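Local atomic coordinates of geranyltranstransferase (Agrobacterium tumefaciens, PDB entry 2H8O), a protein that probably catalyses the condensation of geranyl diphosphate with isopentenyl diphosphate, which yields farnesyl diphosphate and releases diphosphate. Residues A[52-57]-A[110-115]; A[56-61]-A[76-81]; A[114-119]-A[159-164]. One frame throughout, in Å; residues are numbered along the deposited sequence. Where two conformers were deposited one is given.

Interaction 1. Residues A[52-57]-A[110-115]; sequences ALLGHL and VGAALE
The methyl group of A112 fits among three leucines, L53, L54 and L57, where helix 34-57 lies across helix 104-125 in the all-helical fold of the trans-prenyltransferases. The two short segments cross at -71°, with their axes 9.8 Å apart at closest approach, so the tight packing is confined to about one turn on each side. Around A112, L53 brings CD2 to 4.0 Å from A112 CB, and L57 brings CD1 to 4.0 Å from A112 CB. L54 is the middle member: its CD2 lies 3.9 Å from A112 CB and 3.6 Å from A112 O. Alanine suits the spot: its lone methyl lets the three leucine ends reach it together, while leucine supplies forked ends that spread over the small methyl. L57 also packs on I165 of helix 148-167, and L53 on L108 and H109, which extends the apolar zone beyond the crossing. The other side of helix 34-57 is different in character: A52, G55 and H56 face solvent and meet nothing of 110-115, so a small residue, a glycine and a polar ring are at ease there. No hydrogen bond joins the two segments; they are held by van der Waals packing, almost all of it apolar. E115, buried like L54 and A112, touches from one turn further along. Its side chain sets out toward L54, but the chain bends at chi2 (61°) and takes the carboxylate to R87, with OE2 in a salt bridge to NH1. What E115 leaves for this contact is aliphatic: its CG lies 4.1 Å from L54 CD1, the two side chains crossing at about a right angle.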
ATOM      1  N   ALA A  52       7.216  20.784   0.504  1.00 15.19           N
ATOM      2  CA  ALA A  52       8.667  20.767   0.610  1.00 15.64           C
ATOM      3  C   ALA A  52       9.165  19.375   1.037  1.00 15.67           C
ATOM      4  O   ALA A  52      10.071  18.802   0.409  1.00 16.53           O
ATOM      5  CB  ALA A  52       9.154  21.859   1.578  1.00 16.20           C
ATOM      6  N   LEU A  53       8.506  18.791   2.041  1.00 15.85           N
ATOM      7  CA  LEU A  53       8.906  17.444   2.479  1.00 16.07           C
ATOM      8  C   LEU A  53       8.627  16.421   1.374  1.00 15.97           C
ATOM      9  O   LEU A  53       9.467  15.568   1.078  1.00 16.26           O
ATOM     10  CB  LEU A  53       8.213  17.067   3.775  1.00 16.07           C
ATOM     11  CG  LEU A  53       8.551  15.669   4.300  1.00 15.65           C
ATOM     12  CD1 LEU A  53      10.038  15.482   4.601  1.00 18.66           C
ATOM     13  CD2 LEU A  53       7.757  15.396   5.562  1.00 17.32           C
ATOM     14  N   LEU A  54       7.458  16.511   0.744  1.00 16.41           N
ATOM     15  CA  LEU A  54       7.143  15.632  -0.403  1.00 16.63           C
ATOM     16  C   LEU A  54       8.212  15.693  -1.506  1.00 16.50           C
ATOM     17  O   LEU A  54       8.623  14.668  -2.042  1.00 16.99           O
ATOM     18  CB  LEU A  54       5.771  15.979  -0.959  1.00 16.86           C
ATOM     19  CG  LEU A  54       4.615  15.498  -0.085  1.00 17.00           C
ATOM     20  CD1 LEU A  54       3.323  16.214  -0.490  1.00 18.09           C
ATOM     21  CD2 LEU A  54       4.463  13.963  -0.160  1.00 19.57           C
ATOM     22  N   GLY A  55       8.691  16.890  -1.823  1.00 16.52           N
ATOM     23  CA  GLY A  55       9.715  17.019  -2.851  1.00 17.15           C
ATOM     24  C   GLY A  55      10.976  16.281  -2.456  1.00 17.55           C
ATOM     25  O   GLY A  55      11.650  15.662  -3.289  1.00 18.02           O
ATOM     26  N   HIS A  56      11.306  16.386  -1.179  1.00 18.52           N
ATOM     27  CA  HIS A  56      12.441  15.695  -0.611  1.00 18.92           C
ATOM     28  C   HIS A  56      12.231  14.174  -0.668  1.00 18.95           C
ATOM     29  O   HIS A  56      13.104  13.436  -1.128  1.00 19.64           O
ATOM     30  CB  HIS A  56      12.646  16.171   0.823  1.00 19.91           C
ATOM     31  CG  HIS A  56      13.777  15.502   1.521  1.00 21.59           C
ATOM     32  ND1 HIS A  56      15.089  15.713   1.161  1.00 27.16           N
ATOM     33  CD2 HIS A  56      13.800  14.633   2.557  1.00 25.70           C
ATOM     34  CE1 HIS A  56      15.877  14.999   1.945  1.00 28.28           C
ATOM     35  NE2 HIS A  56      15.122  14.343   2.807  1.00 28.34           N
ATOM     36  N   LEU A  57      11.048  13.720  -0.261  1.00 17.78           N
ATOM     37  CA  LEU A  57      10.750  12.277  -0.240  1.00 18.24           C
ATOM     38  C   LEU A  57      10.667  11.661  -1.639  1.00 18.83           C
ATOM     39  O   LEU A  57      10.806  10.437  -1.785  1.00 18.89           O
ATOM     40  CB  LEU A  57       9.453  12.015   0.526  1.00 18.97           C
ATOM     41  CG  LEU A  57       9.455  12.342   2.020  1.00 19.81           C
ATOM     42  CD1 LEU A  57       8.047  12.376   2.592  1.00 20.60           C
ATOM     43  CD2 LEU A  57      10.290  11.312   2.768  1.00 22.49           C
ATOM     44  N   VAL A 110       3.689  12.306   8.793  1.00 14.27           N
ATOM     45  CA  VAL A 110       2.408  11.575   8.628  1.00 14.70           C
ATOM     46  C   VAL A 110       1.471  12.289   7.651  1.00 14.88           C
ATOM     47  O   VAL A 110       0.822  11.637   6.836  1.00 15.50           O
ATOM     48  CB  VAL A 110       1.739  11.319   9.978  1.00 14.35           C
ATOM     49  CG1 VAL A 110       0.379  10.663   9.799  1.00 13.88           C
ATOM     50  CG2 VAL A 110       2.670  10.463  10.824  1.00 14.71           C
ATOM     51  N   GLY A 111       1.433  13.623   7.691  1.00 15.07           N
ATOM     52  CA  GLY A 111       0.665  14.393   6.709  1.00 15.55           C
ATOM     53  C   GLY A 111       1.142  14.119   5.292  1.00 14.72           C
ATOM     54  O   GLY A 111       0.337  13.936   4.379  1.00 15.36           O
ATOM     55  N   ALA A 112       2.460  14.089   5.091  1.00 15.12           N
ATOM     56  CA  ALA A 112       3.015  13.796   3.764  1.00 15.21           C
ATOM     57  C   ALA A 112       2.611  12.401   3.283  1.00 15.34           C
ATOM     58  O   ALA A 112       2.268  12.211   2.133  1.00 15.48           O
ATOM     59  CB  ALA A 112       4.543  13.954   3.745  1.00 15.85           C
ATOM     60  N   ALA A 113       2.699  11.428   4.184  1.00 15.19           N
ATOM     61  CA  ALA A 113       2.275  10.067   3.886  1.00 15.52           C
ATOM     62  C   ALA A 113       0.832  10.036   3.448  1.00 15.36           C
ATOM     63  O   ALA A 113       0.486   9.421   2.418  1.00 15.46           O
ATOM     64  CB  ALA A 113       2.440   9.181   5.088  1.00 15.68           C
ATOM     65  N   LEU A 114      -0.020  10.697   4.228  1.00 15.52           N
ATOM     66  CA  LEU A 114      -1.449  10.722   3.919  1.00 15.20           C
ATOM     67  C   LEU A 114      -1.716  11.397   2.575  1.00 15.55           C
ATOM     68  O   LEU A 114      -2.580  10.960   1.791  1.00 15.49           O
ATOM     69  CB  LEU A 114      -2.215  11.416   5.040  1.00 15.34           C
ATOM     70  CG  LEU A 114      -3.730  11.559   4.851  1.00 15.62           C
ATOM     71  CD1 LEU A 114      -4.405  10.180   4.636  1.00 17.13           C
ATOM     72  CD2 LEU A 114      -4.346  12.302   6.034  1.00 16.26           C
ATOM     73  N   GLU A 115      -0.959  12.453   2.287  1.00 15.20           N
ATOM     74  CA  GLU A 115      -1.088  13.116   1.004  1.00 15.43           C
ATOM     75  C   GLU A 115      -0.672  12.217  -0.167  1.00 15.24           C
ATOM     76  O   GLU A 115      -1.306  12.233  -1.250  1.00 15.71           O
ATOM     77  CB  GLU A 115      -0.322  14.444   1.003  1.00 16.41           C
ATOM     78  CG  GLU A 115      -0.641  15.351  -0.196  1.00 16.15           C
ATOM     79  CD  GLU A 115      -2.100  15.807  -0.340  1.00 17.15           C
ATOM     80  OE1 GLU A 115      -2.919  15.650   0.589  1.00 17.05           O
ATOM     81  OE2 GLU A 115      -2.450  16.355  -1.400  1.00 17.41           O
TER

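Interaction 2. Residues A[56-61]-A[76-81]; sequences HLLSGE and AMRHGV
L58 and R78 both turn CG beside their own backbone N, opposite the carbonyl carbon (chi1 -64° and -68°), and the two side chains then slide past each other in opposite directions, L58 CB lying 4.0 Å from R78 CG. Extended from CG to NE, R78 carries its guanidinium to the backbone beyond. L58 is the first residue to leave helical angles at the end of helix 34-57, where the regular helical bonding runs out. Its oxygen is instead gripped by two donors of one arginine: R78 NH1 lies 2.8 Å from L58 O in a bent bond within the carbonyl plane, and R78 NE adds a weak one at 3.1 Å to L58 O. The oxygen is tilted somewhat out of the guanidinium plane, while the backbone at S59 and G60 runs along the guanidinium edge. A positive group is well suited here, since the helix end probably concentrates partial negative charge; R63 and R69 likewise bond to the carbonyls of H56 and L57. The leucine side is buried and apolar. L58 CD1 meets V81 CG2 at 3.9 Å, and L58 CD2 meets M77 CE at 3.9 Å. Methionine reaches this place because its flexible chain bends at chi3 (69°), and M77 also packs on I191 of the second subunit. Beta-branched V81, one turn further on, offers a compact wall to the leucine. At G60 the contact opens to solvent. The arrangement ties the end of helix 34-57 to helix 71-82, which runs up to the glycine- and arginine-rich sequence from G84 through R87 and R89 to P90, which in relatives of this synthase helps bind isopentenyl diphosphate.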
ATOM      1  N   HIS A  56      11.306  16.386  -1.179  1.00 18.52           N
ATOM      2  CA  HIS A  56      12.441  15.695  -0.611  1.00 18.92           C
ATOM      3  C   HIS A  56      12.231  14.174  -0.668  1.00 18.95           C
ATOM      4  O   HIS A  56      13.104  13.436  -1.128  1.00 19.64           O
ATOM      5  CB  HIS A  56      12.646  16.171   0.823  1.00 19.91           C
ATOM      6  CG  HIS A  56      13.777  15.502   1.521  1.00 21.59           C
ATOM      7  ND1 HIS A  56      15.089  15.713   1.161  1.00 27.16           N
ATOM      8  CD2 HIS A  56      13.800  14.633   2.557  1.00 25.70           C
ATOM      9  CE1 HIS A  56      15.877  14.999   1.945  1.00 28.28           C
ATOM     10  NE2 HIS A  56      15.122  14.343   2.807  1.00 28.34           N
ATOM     11  N   LEU A  57      11.048  13.720  -0.261  1.00 17.78           N
ATOM     12  CA  LEU A  57      10.750  12.277  -0.240  1.00 18.24           C
ATOM     13  C   LEU A  57      10.667  11.661  -1.639  1.00 18.83           C
ATOM     14  O   LEU A  57      10.806  10.437  -1.785  1.00 18.89           O
ATOM     15  CB  LEU A  57       9.453  12.015   0.526  1.00 18.97           C
ATOM     16  CG  LEU A  57       9.455  12.342   2.020  1.00 19.81           C
ATOM     17  CD1 LEU A  57       8.047  12.376   2.592  1.00 20.60           C
ATOM     18  CD2 LEU A  57      10.290  11.312   2.768  1.00 22.49           C
ATOM     19  N   LEU A  58      10.421  12.504  -2.649  1.00 18.03           N
ATOM     20  CA  LEU A  58      10.345  12.070  -4.053  1.00 18.37           C
ATOM     21  C   LEU A  58      11.626  12.411  -4.827  1.00 18.58           C
ATOM     22  O   LEU A  58      11.647  12.373  -6.048  1.00 17.80           O
ATOM     23  CB  LEU A  58       9.094  12.655  -4.728  1.00 18.98           C
ATOM     24  CG  LEU A  58       7.768  12.160  -4.130  1.00 19.36           C
ATOM     25  CD1 LEU A  58       6.594  12.956  -4.711  1.00 21.53           C
ATOM     26  CD2 LEU A  58       7.588  10.662  -4.402  1.00 19.85           C
ATOM     27  N   SER A  59      12.721  12.665  -4.122  1.00 18.96           N
ATOM     28  CA  SER A  59      13.976  12.928  -4.816  1.00 19.00           C
ATOM     29  C   SER A  59      14.479  11.656  -5.496  1.00 19.18           C
ATOM     30  O   SER A  59      14.022  10.550  -5.196  1.00 17.95           O
ATOM     31  CB  SER A  59      15.025  13.492  -3.864  1.00 20.45           C
ATOM     32  OG  SER A  59      15.444  12.494  -2.964  1.00 22.85           O
ATOM     33  N   GLY A  60      15.423  11.830  -6.411  1.00 19.72           N
ATOM     34  CA  GLY A  60      15.865  10.744  -7.256  1.00 20.06           C
ATOM     35  C   GLY A  60      16.854   9.781  -6.634  1.00 20.43           C
ATOM     36  O   GLY A  60      17.145   8.739  -7.210  1.00 20.10           O
ATOM     37  N   GLU A  61      17.405  10.129  -5.483  1.00 21.19           N
ATOM     38  CA  GLU A  61      18.411   9.317  -4.780  0.50 21.59           C
ATOM     39  C   GLU A  61      17.761   8.082  -4.182  1.00 21.31           C
ATOM     40  O   GLU A  61      16.740   8.215  -3.494  1.00 21.58           O
ATOM     41  CB  GLU A  61      19.062  10.136  -3.645  0.50 22.09           C
ATOM     42  CG  GLU A  61      18.161  11.265  -3.098  0.50 23.02           C
ATOM     43  CD  GLU A  61      18.504  11.743  -1.703  0.50 24.53           C
ATOM     44  OE1 GLU A  61      19.670  11.591  -1.269  0.50 29.46           O
ATOM     45  OE2 GLU A  61      17.591  12.297  -1.042  0.50 29.21           O
ATOM     46  N   ALA A  76       6.294  10.644 -12.862  1.00 15.74           N
ATOM     47  CA  ALA A  76       4.849  10.408 -12.865  1.00 14.91           C
ATOM     48  C   ALA A  76       4.269  10.551 -11.465  1.00 15.37           C
ATOM     49  O   ALA A  76       3.189  11.139 -11.283  1.00 15.34           O
ATOM     50  CB  ALA A  76       4.526   9.025 -13.466  1.00 14.37           C
ATOM     51  N   MET A  77       4.989  10.009 -10.473  1.00 15.08           N
ATOM     52  CA  MET A  77       4.611  10.158  -9.066  1.00 14.30           C
ATOM     53  C   MET A  77       4.582  11.641  -8.684  1.00 14.60           C
ATOM     54  O   MET A  77       3.632  12.095  -8.064  1.00 15.50           O
ATOM     55  CB  MET A  77       5.555   9.385  -8.128  1.00 14.34           C
ATOM     56  CG  MET A  77       5.571   7.855  -8.335  1.00 14.10           C
ATOM     57  SD  MET A  77       6.954   6.959  -7.482  1.00 10.90           S
ATOM     58  CE  MET A  77       6.444   7.178  -5.750  1.00 15.46           C
ATOM     59  N   ARG A  78       5.636  12.384  -9.018  1.00 14.37           N
ATOM     60  CA  ARG A  78       5.670  13.812  -8.737  1.00 15.65           C
ATOM     61  C   ARG A  78       4.510  14.554  -9.398  1.00 15.30           C
ATOM     62  O   ARG A  78       3.911  15.460  -8.790  1.00 16.33           O
ATOM     63  CB  ARG A  78       6.982  14.418  -9.195  1.00 15.78           C
ATOM     64  CG  ARG A  78       8.217  13.980  -8.431  1.00 16.40           C
ATOM     65  CD  ARG A  78       9.460  14.531  -9.105  1.00 18.51           C
ATOM     66  NE  ARG A  78      10.676  14.021  -8.480  1.00 19.34           N
ATOM     67  CZ  ARG A  78      11.803  13.731  -9.120  1.00 22.36           C
ATOM     68  NH1 ARG A  78      12.845  13.280  -8.435  1.00 21.94           N
ATOM     69  NH2 ARG A  78      11.914  13.907 -10.444  1.00 24.04           N
ATOM     70  N   HIS A  79       4.187  14.172 -10.632  1.00 15.49           N
ATOM     71  CA  HIS A  79       3.077  14.790 -11.351  1.00 15.77           C
ATOM     72  C   HIS A  79       1.768  14.531 -10.603  1.00 16.27           C
ATOM     73  O   HIS A  79       0.936  15.425 -10.448  1.00 16.52           O
ATOM     74  CB  HIS A  79       2.983  14.287 -12.794  1.00 16.14           C
ATOM     75  CG  HIS A  79       2.038  15.092 -13.636  1.00 16.22           C
ATOM     76  ND1 HIS A  79       2.346  16.355 -14.092  1.00 21.02           N
ATOM     77  CD2 HIS A  79       0.775  14.837 -14.057  1.00 17.75           C
ATOM     78  CE1 HIS A  79       1.324  16.830 -14.784  1.00 20.35           C
ATOM     79  NE2 HIS A  79       0.362  15.925 -14.786  1.00 18.51           N
ATOM     80  N   GLY A  80       1.597  13.305 -10.123  1.00 16.08           N
ATOM     81  CA  GLY A  80       0.406  12.940  -9.372  1.00 16.39           C
ATOM     82  C   GLY A  80       0.262  13.762  -8.106  1.00 16.67           C
ATOM     83  O   GLY A  80      -0.830  14.201  -7.744  1.00 18.32           O
ATOM     84  N   VAL A  81       1.383  13.990  -7.432  1.00 16.53           N
ATOM     85  CA  VAL A  81       1.399  14.814  -6.217  1.00 17.09           C
ATOM     86  C   VAL A  81       1.173  16.303  -6.543  1.00 18.49           C
ATOM     87  O   VAL A  81       0.419  16.982  -5.853  1.00 18.73           O
ATOM     88  CB  VAL A  81       2.677  14.585  -5.404  1.00 16.59           C
ATOM     89  CG1 VAL A  81       2.777  15.540  -4.232  1.00 17.46           C
ATOM     90  CG2 VAL A  81       2.722  13.150  -4.876  1.00 17.07           C
TER

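Interaction 3. Residues A[114-119]-A[159-164]; sequences LECLHC and LTLAFD
L117 and A162 meet inside an antiparallel helix pair, 104-125 with 148-167, in the core of the subunit. The short segments run at 169° to each other with axes only 7.8 Å apart, a spacing made possible by the small A162, whose CB is 4.1 Å from L117 CB and 4.4 Å from C116 CB. Cysteine is likewise slim enough for this side: C116 SG lies 4.3 Å from L161 CD2, an apolar contact of a thiol with a leucine methyl.

In the trans-prenyltransferase fold, the C-terminal end of helix 104-125 begins the first aspartate-rich motif, which in relatives binds the diphosphate of the allylic substrate through magnesium; helix 148-167 backs it and also faces the second subunit. On the other flank L117 packs against L159 and F163. Its chi1 of -162° holds CG roughly opposite the backbone N, and the side chain lies alongside that of L159, the two pointing the same way. Here L117 CD1 and L159 CD1 come to 3.6 Å. The CD1 methyl of L117 also approaches the F163 ring obliquely, 4.4 Å from CE2. Beyond that, the F163 ring stacks on F163 of the second subunit, and the carboxylate of D164 forms a salt bridge with R187 of that subunit.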
ATOM      1  N   LEU A 114      -0.020  10.697   4.228  1.00 15.52           N
ATOM      2  CA  LEU A 114      -1.449  10.722   3.919  1.00 15.20           C
ATOM      3  C   LEU A 114      -1.716  11.397   2.575  1.00 15.55           C
ATOM      4  O   LEU A 114      -2.580  10.960   1.791  1.00 15.49           O
ATOM      5  CB  LEU A 114      -2.215  11.416   5.040  1.00 15.34           C
ATOM      6  CG  LEU A 114      -3.730  11.559   4.851  1.00 15.62           C
ATOM      7  CD1 LEU A 114      -4.405  10.180   4.636  1.00 17.13           C
ATOM      8  CD2 LEU A 114      -4.346  12.302   6.034  1.00 16.26           C
ATOM      9  N   GLU A 115      -0.959  12.453   2.287  1.00 15.20           N
ATOM     10  CA  GLU A 115      -1.088  13.116   1.004  1.00 15.43           C
ATOM     11  C   GLU A 115      -0.672  12.217  -0.167  1.00 15.24           C
ATOM     12  O   GLU A 115      -1.306  12.233  -1.250  1.00 15.71           O
ATOM     13  CB  GLU A 115      -0.322  14.444   1.003  1.00 16.41           C
ATOM     14  CG  GLU A 115      -0.641  15.351  -0.196  1.00 16.15           C
ATOM     15  CD  GLU A 115      -2.100  15.807  -0.340  1.00 17.15           C
ATOM     16  OE1 GLU A 115      -2.919  15.650   0.589  1.00 17.05           O
ATOM     17  OE2 GLU A 115      -2.450  16.355  -1.400  1.00 17.41           O
ATOM     18  N   CYS A 116       0.407  11.451   0.006  1.00 15.41           N
ATOM     19  CA  CYS A 116       0.813  10.507  -1.032  1.00 15.25           C
ATOM     20  C   CYS A 116      -0.335   9.547  -1.320  1.00 15.44           C
ATOM     21  O   CYS A 116      -0.637   9.250  -2.457  1.00 16.16           O
ATOM     22  CB  CYS A 116       2.031   9.688  -0.624  1.00 16.43           C
ATOM     23  SG  CYS A 116       3.572  10.587  -0.768  1.00 17.96           S
ATOM     24  N   LEU A 117      -0.982   9.058  -0.255  1.00 14.69           N
ATOM     25  CA  LEU A 117      -2.089   8.112  -0.436  1.00 15.08           C
ATOM     26  C   LEU A 117      -3.273   8.815  -1.132  1.00 15.13           C
ATOM     27  O   LEU A 117      -3.855   8.280  -2.082  1.00 15.51           O
ATOM     28  CB  LEU A 117      -2.460   7.480   0.911  1.00 15.38           C
ATOM     29  CG  LEU A 117      -3.294   6.186   0.798  1.00 15.26           C
ATOM     30  CD1 LEU A 117      -3.032   5.213   1.956  1.00 16.04           C
ATOM     31  CD2 LEU A 117      -4.747   6.521   0.621  1.00 17.31           C
ATOM     32  N   HIS A 118      -3.654   9.986  -0.634  1.00 15.21           N
ATOM     33  CA  HIS A 118      -4.691  10.745  -1.320  1.00 15.44           C
ATOM     34  C   HIS A 118      -4.384  10.892  -2.824  1.00 15.41           C
ATOM     35  O   HIS A 118      -5.231  10.657  -3.678  1.00 15.28           O
ATOM     36  CB  HIS A 118      -4.867  12.126  -0.655  1.00 15.53           C
ATOM     37  CG  HIS A 118      -5.734  13.058  -1.434  1.00 16.30           C
ATOM     38  ND1 HIS A 118      -7.069  12.802  -1.692  1.00 17.47           N
ATOM     39  CD2 HIS A 118      -5.453  14.251  -2.012  1.00 17.42           C
ATOM     40  CE1 HIS A 118      -7.567  13.804  -2.399  1.00 18.84           C
ATOM     41  NE2 HIS A 118      -6.605  14.693  -2.611  1.00 18.79           N
ATOM     42  N   CYS A 119      -3.163  11.285  -3.150  1.00 15.93           N
ATOM     43  CA  CYS A 119      -2.801  11.514  -4.532  1.00 15.97           C
ATOM     44  C   CYS A 119      -2.804  10.228  -5.355  1.00 15.33           C
ATOM     45  O   CYS A 119      -3.175  10.253  -6.525  1.00 16.01           O
ATOM     46  CB  CYS A 119      -1.466  12.227  -4.641  1.00 16.49           C
ATOM     47  SG  CYS A 119      -1.526  13.936  -4.013  1.00 17.24           S
ATOM     48  N   LEU A 159       0.965   4.718  -3.073  1.00 13.83           N
ATOM     49  CA  LEU A 159       0.311   3.982  -1.975  1.00 14.64           C
ATOM     50  C   LEU A 159       1.368   3.268  -1.100  1.00 15.19           C
ATOM     51  O   LEU A 159       1.325   3.330   0.124  1.00 16.32           O
ATOM     52  CB  LEU A 159      -0.706   3.001  -2.543  1.00 14.22           C
ATOM     53  CG  LEU A 159      -1.319   2.000  -1.587  1.00 14.92           C
ATOM     54  CD1 LEU A 159      -1.903   2.682  -0.352  1.00 15.36           C
ATOM     55  CD2 LEU A 159      -2.407   1.192  -2.298  1.00 15.18           C
ATOM     56  N   THR A 160       2.319   2.601  -1.753  1.00 15.08           N
ATOM     57  CA  THR A 160       3.388   1.882  -1.070  1.00 14.55           C
ATOM     58  C   THR A 160       4.233   2.868  -0.238  1.00 14.77           C
ATOM     59  O   THR A 160       4.571   2.611   0.908  1.00 15.28           O
ATOM     60  CB  THR A 160       4.269   1.116  -2.065  1.00 14.79           C
ATOM     61  OG1 THR A 160       3.438   0.274  -2.889  1.00 13.94           O
ATOM     62  CG2 THR A 160       5.289   0.243  -1.327  1.00 15.69           C
ATOM     63  N   LEU A 161       4.593   3.985  -0.862  1.00 14.53           N
ATOM     64  CA  LEU A 161       5.438   5.002  -0.205  1.00 14.77           C
ATOM     65  C   LEU A 161       4.790   5.591   1.049  1.00 15.23           C
ATOM     66  O   LEU A 161       5.493   5.934   2.027  1.00 14.90           O
ATOM     67  CB  LEU A 161       5.782   6.130  -1.199  1.00 14.19           C
ATOM     68  CG  LEU A 161       6.978   6.993  -0.773  1.00 15.46           C
ATOM     69  CD1 LEU A 161       8.259   6.178  -0.867  1.00 17.68           C
ATOM     70  CD2 LEU A 161       7.030   8.216  -1.643  1.00 14.52           C
ATOM     71  N   ALA A 162       3.462   5.736   1.047  1.00 14.69           N
ATOM     72  CA  ALA A 162       2.747   6.241   2.226  1.00 15.37           C
ATOM     73  C   ALA A 162       3.133   5.443   3.470  1.00 15.05           C
ATOM     74  O   ALA A 162       3.391   5.997   4.540  1.00 16.27           O
ATOM     75  CB  ALA A 162       1.244   6.219   1.997  1.00 15.75           C
ATOM     76  N   PHE A 163       3.180   4.120   3.334  1.00 15.92           N
ATOM     77  CA  PHE A 163       3.521   3.255   4.460  1.00 15.59           C
ATOM     78  C   PHE A 163       4.989   3.334   4.861  1.00 15.92           C
ATOM     79  O   PHE A 163       5.303   3.382   6.050  1.00 16.34           O
ATOM     80  CB  PHE A 163       3.027   1.836   4.208  1.00 16.79           C
ATOM     81  CG  PHE A 163       1.537   1.753   4.214  1.00 15.57           C
ATOM     82  CD1 PHE A 163       0.865   1.809   5.411  1.00 16.16           C
ATOM     83  CD2 PHE A 163       0.801   1.730   3.032  1.00 17.19           C
ATOM     84  CE1 PHE A 163      -0.528   1.749   5.445  1.00 16.62           C
ATOM     85  CE2 PHE A 163      -0.568   1.686   3.064  1.00 17.24           C
ATOM     86  CZ  PHE A 163      -1.232   1.704   4.259  1.00 17.80           C
ATOM     87  N   ASP A 164       5.866   3.410   3.859  1.00 16.40           N
ATOM     88  CA  ASP A 164       7.278   3.711   4.104  1.00 16.08           C
ATOM     89  C   ASP A 164       7.454   4.996   4.921  1.00 15.57           C
ATOM     90  O   ASP A 164       8.180   5.016   5.893  1.00 16.71           O
ATOM     91  CB  ASP A 164       8.027   3.818   2.769  1.00 16.78           C
ATOM     92  CG  ASP A 164       9.538   3.886   2.925  1.00 18.98           C
ATOM     93  OD1 ASP A 164      10.075   3.607   4.018  1.00 21.33           O
ATOM     94  OD2 ASP A 164      10.212   4.208   1.918  1.00 20.98           O
TER

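The apolar parts of the three contacts run together. The centres of interactions 1 and 3 lie about 8 Å apart. Those of interactions 1 and 2 are about 10 Å apart, and those of interactions 2 and 3 about 12 Å. L54 of interaction 1 reaches both others: its CD2 lies 3.5 Å from C116 SG of interaction 3, and its CD1 lies 3.8 Å from V81 CG1 of interaction 2. Interactions 2 and 3 meet where L58 CD2 comes to 3.7 Å from L161 CD2. Helix 104-125, used by interactions 1 and 3, continues to the aspartate-rich motif of the probable active site, while helix 71-82 of interaction 2 precedes the segment containing R87, the partner of E115.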